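Long-range contact in orotidine 5'-phosphate decarboxylase (Sulfolobus solfataricus, PDB 4DBE), which probably catalyses the decarboxylation of orotidine 5'-monophosphate to uridine 5'-monophosphate, the last step of de novo UMP synthesis: residues 28-33 against 59-64. Residues are numbered along the deposited sequence; the frame is centred on the assembly and turned at random.
Sequences GIKVGL and DFKLAD. With BMP (6-hydroxyuridine-5'-phosphate), chain C; BMP (6-hydroxyuridine-5'-phosphate), chain G.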
loop_
_atom_site.group_PDB
_atom_site.type_symbol
_atom_site.label_atom_id
_atom_site.label_comp_id
_atom_site.label_asym_id
_atom_site.label_seq_id
_atom_site.Cartn_x
_atom_site.Cartn_y
_atom_site.Cartn_z
ATOM N N GLY A 28 11.050 15.574 -10.866
ATOM C CA GLY A 28 10.111 15.565 -9.757
ATOM C C GLY A 28 10.618 14.893 -8.498
ATOM O O GLY A 28 11.759 14.438 -8.425
ATOM N N ILE A 29 9.752 14.831 -7.498
ATOM C CA ILE A 29 10.064 14.152 -6.247
ATOM C C ILE A 29 8.947 13.169 -5.971
ATOM O O ILE A 29 7.760 13.521 -6.047
ATOM C CB ILE A 29 10.139 15.164 -5.094
ATOM C CG1 ILE A 29 11.259 16.166 -5.378
ATOM C CG2 ILE A 29 10.351 14.440 -3.763
ATOM C CD1 ILE A 29 11.332 17.318 -4.378
ATOM N N LYS A 30 9.314 11.925 -5.700
ATOM C CA LYS A 30 8.335 10.936 -5.277
ATOM C C LYS A 30 8.423 10.825 -3.751
ATOM O O LYS A 30 9.448 10.421 -3.195
ATOM C CB LYS A 30 8.606 9.589 -5.949
ATOM C CG LYS A 30 7.513 8.560 -5.726
ATOM C CD LYS A 30 7.777 7.277 -6.516
ATOM C CE LYS A 30 8.846 6.389 -5.887
ATOM N NZ LYS A 30 8.451 5.892 -4.522
ATOM N N VAL A 31 7.346 11.210 -3.079
ATOM C CA VAL A 31 7.319 11.196 -1.625
ATOM C C VAL A 31 6.849 9.822 -1.151
ATOM O O VAL A 31 5.766 9.384 -1.502
ATOM C CB VAL A 31 6.377 12.287 -1.106
ATOM C CG1 VAL A 31 6.281 12.231 0.408
ATOM C CG2 VAL A 31 6.860 13.646 -1.574
ATOM N N GLY A 32 7.678 9.145 -0.366
ATOM C CA GLY A 32 7.399 7.783 0.043
ATOM C C GLY A 32 6.835 7.696 1.447
ATOM O O GLY A 32 6.938 8.641 2.231
ATOM N N LEU A 33 6.220 6.556 1.763
ATOM C CA LEU A 33 5.600 6.375 3.074
ATOM C C LEU A 33 6.594 6.486 4.250
ATOM O O LEU A 33 6.283 7.101 5.257
ATOM C CB LEU A 33 4.817 5.052 3.125
ATOM C CG LEU A 33 3.982 4.826 4.388
ATOM C CD1 LEU A 33 3.095 6.068 4.706
ATOM C CD2 LEU A 33 3.139 3.571 4.252
ATOM N N ASP A 59 3.622 8.570 -3.119
ATOM C CA ASP A 59 3.608 7.143 -3.402
ATOM C C ASP A 59 3.441 6.319 -2.139
ATOM O O ASP A 59 4.433 5.976 -1.468
ATOM C CB ASP A 59 4.877 6.703 -4.163
ATOM C CG ASP A 59 4.909 5.198 -4.428
ATOM O OD1 ASP A 59 3.867 4.539 -4.243
ATOM O OD2 ASP A 59 5.965 4.666 -4.832
ATOM N N PHE A 60 2.187 6.021 -1.812
ATOM C CA PHE A 60 1.875 5.069 -0.748
ATOM C C PHE A 60 1.421 3.716 -1.330
ATOM O O PHE A 60 0.861 2.879 -0.618
ATOM C CB PHE A 60 0.820 5.627 0.219
ATOM C CG PHE A 60 1.273 6.856 1.000
ATOM C CD1 PHE A 60 2.570 7.334 0.905
ATOM C CD2 PHE A 60 0.385 7.519 1.828
ATOM C CE1 PHE A 60 2.972 8.465 1.619
ATOM C CE2 PHE A 60 0.779 8.654 2.554
ATOM C CZ PHE A 60 2.070 9.121 2.451
ATOM N N LYS A 61 1.681 3.496 -2.620
ATOM C CA LYS A 61 1.357 2.203 -3.240
ATOM C C LYS A 61 -0.093 1.810 -2.943
ATOM O O LYS A 61 -0.387 0.669 -2.547
ATOM C CB LYS A 61 2.317 1.110 -2.743
ATOM C CG LYS A 61 3.769 1.224 -3.215
ATOM C CD LYS A 61 3.872 1.210 -4.755
ATOM C CE LYS A 61 5.326 1.028 -5.201
ATOM N NZ LYS A 61 6.251 2.102 -4.713
ATOM N N LEU A 62 -0.996 2.758 -3.156
ATOM C CA LEU A 62 -2.400 2.594 -2.784
ATOM C C LEU A 62 -2.971 1.287 -3.314
ATOM O O LEU A 62 -2.882 0.999 -4.514
ATOM C CB LEU A 62 -3.229 3.775 -3.273
ATOM C CG LEU A 62 -2.787 5.135 -2.739
ATOM C CD1 LEU A 62 -3.375 6.241 -3.584
ATOM C CD2 LEU A 62 -3.178 5.279 -1.260
ATOM N N ALA A 63 -3.545 0.494 -2.415
ATOM C CA ALA A 63 -4.015 -0.841 -2.764
ATOM C C ALA A 63 -5.083 -1.308 -1.776
ATOM O O ALA A 63 -4.892 -2.270 -1.019
ATOM C CB ALA A 63 -2.834 -1.819 -2.798
ATOM N N ASP A 64 -6.213 -0.615 -1.786
ATOM C CA ASP A 64 -7.265 -0.890 -0.832
ATOM C C ASP A 64 -8.616 -0.705 -1.528
ATOM O O ASP A 64 -8.668 -0.470 -2.743
ATOM C CB ASP A 64 -7.111 0.048 0.388
ATOM C CG ASP A 64 -7.574 -0.589 1.675
ATOM O OD1 ASP A 64 -8.690 -1.145 1.681
ATOM O OD2 ASP A 64 -6.820 -0.551 2.688
HETATM P P BMP C . 15.904 2.851 -4.792
HETATM O OP1 BMP C . 16.031 1.458 -5.238
HETATM O OP2 BMP C . 16.679 3.306 -3.449
HETATM O OP3 BMP C . 16.492 3.780 -5.949
HETATM O "O5'" BMP C . 14.363 3.262 -4.668
HETATM C "C5'" BMP C . 13.404 2.879 -5.639
HETATM C "C4'" BMP C . 12.082 3.584 -5.400
HETATM O "O4'" BMP C . 11.121 3.128 -6.388
HETATM C "C3'" BMP C . 11.447 3.320 -4.033
HETATM O "O3'" BMP C . 10.683 4.452 -3.628
HETATM C "C2'" BMP C . 10.504 2.158 -4.334
HETATM O "O2'" BMP C . 9.422 2.043 -3.443
HETATM C "C1'" BMP C . 10.029 2.506 -5.748
HETATM N N1 BMP C . 9.629 1.339 -6.555
HETATM C C2 BMP C . 10.459 0.293 -6.756
HETATM O O2 BMP C . 11.566 0.268 -6.255
HETATM N N3 BMP C . 10.071 -0.764 -7.499
HETATM C C4 BMP C . 8.853 -0.798 -8.088
HETATM O O4 BMP C . 8.522 -1.763 -8.768
HETATM C C5 BMP C . 7.975 0.290 -7.914
HETATM C C6 BMP C . 8.393 1.351 -7.148
HETATM O O1 BMP C . 7.595 2.411 -6.968
HETATM P P BMP G . -15.367 -0.936 6.694
HETATM O OP1 BMP G . -15.873 -1.359 5.365
HETATM O OP2 BMP G . -15.649 0.542 7.181
HETATM O OP3 BMP G . -16.073 -1.953 7.716
HETATM O "O5'" BMP G . -13.807 -1.225 6.794
HETATM C "C5'" BMP G . -13.203 -2.322 6.128
HETATM C "C4'" BMP G . -11.745 -2.440 6.513
HETATM O "O4'" BMP G . -11.199 -3.645 5.931
HETATM C "C3'" BMP G . -10.855 -1.290 6.047
HETATM O "O3'" BMP G . -9.820 -1.069 7.008
HETATM C "C2'" BMP G . -10.242 -1.831 4.755
HETATM O "O2'" BMP G . -8.986 -1.267 4.425
HETATM C "C1'" BMP G . -10.126 -3.326 5.066
HETATM N N1 BMP G . -10.222 -4.192 3.894
HETATM C C2 BMP G . -11.313 -4.199 3.094
HETATM O O2 BMP G . -12.254 -3.466 3.328
HETATM N N3 BMP G . -11.373 -5.013 2.028
HETATM C C4 BMP G . -10.359 -5.851 1.740
HETATM O O4 BMP G . -10.431 -6.582 0.764
HETATM C C5 BMP G . -9.212 -5.863 2.568
HETATM C C6 BMP G . -9.173 -5.029 3.641
HETATM O O1 BMP G . -8.111 -5.003 4.474
HETATM O O HOH W 1 6.174 4.434 -0.143
#
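Asp-59 N donates to Val-31 O (2.8 Å) where strand 28-32 and the end of strand 55-62, running in the same general sense, diverge, the axes of their short segments at 66°; one water then bridges Leu-33 N and Asp-59 O. These strand ends supply part of what is probably the catalytic centre, in keeping with the TIM-barrel rule that active sites form at the C-terminal ends of the strands. Asp-59 OD2 accepts from two lysine NZ atoms in a salt-bridge network: Lys-61 NZ, at 2.6 Å, takes its syn lone pair, whereas Lys-30 NZ, at 2.8 Å, comes from the anti side, somewhat out of the carboxylate plane. The other oxygen, OD1, closes an Asx turn by accepting from Lys-61 N, which helps fix the rotation of the carboxylate. The Lys-30 side chain starts out straight and then bends at chi3 (77°) and chi4 (63°), bringing NZ to Asp-59 OD2 and also to O3' of the bound 6-hydroxyuridine-5'-phosphate. Lys-61 NZ donates to O1 of the same ligand at 2.6 Å, consistent with its predicted role as proton donor. Away from the ligand, Leu-33 CD1 sits squarely over one face of the Phe-60 ring, a CH-pi contact 3.8 Å from the centroid. In this barrel, Ile-83 of strand 81-85 touches Lys-30 and Asp-59, Ile-72 of helix 66-73 packs on Phe-60, and Asp-64 of the second subunit salt-bridges Lys-61, so that the site spans the dimer interface.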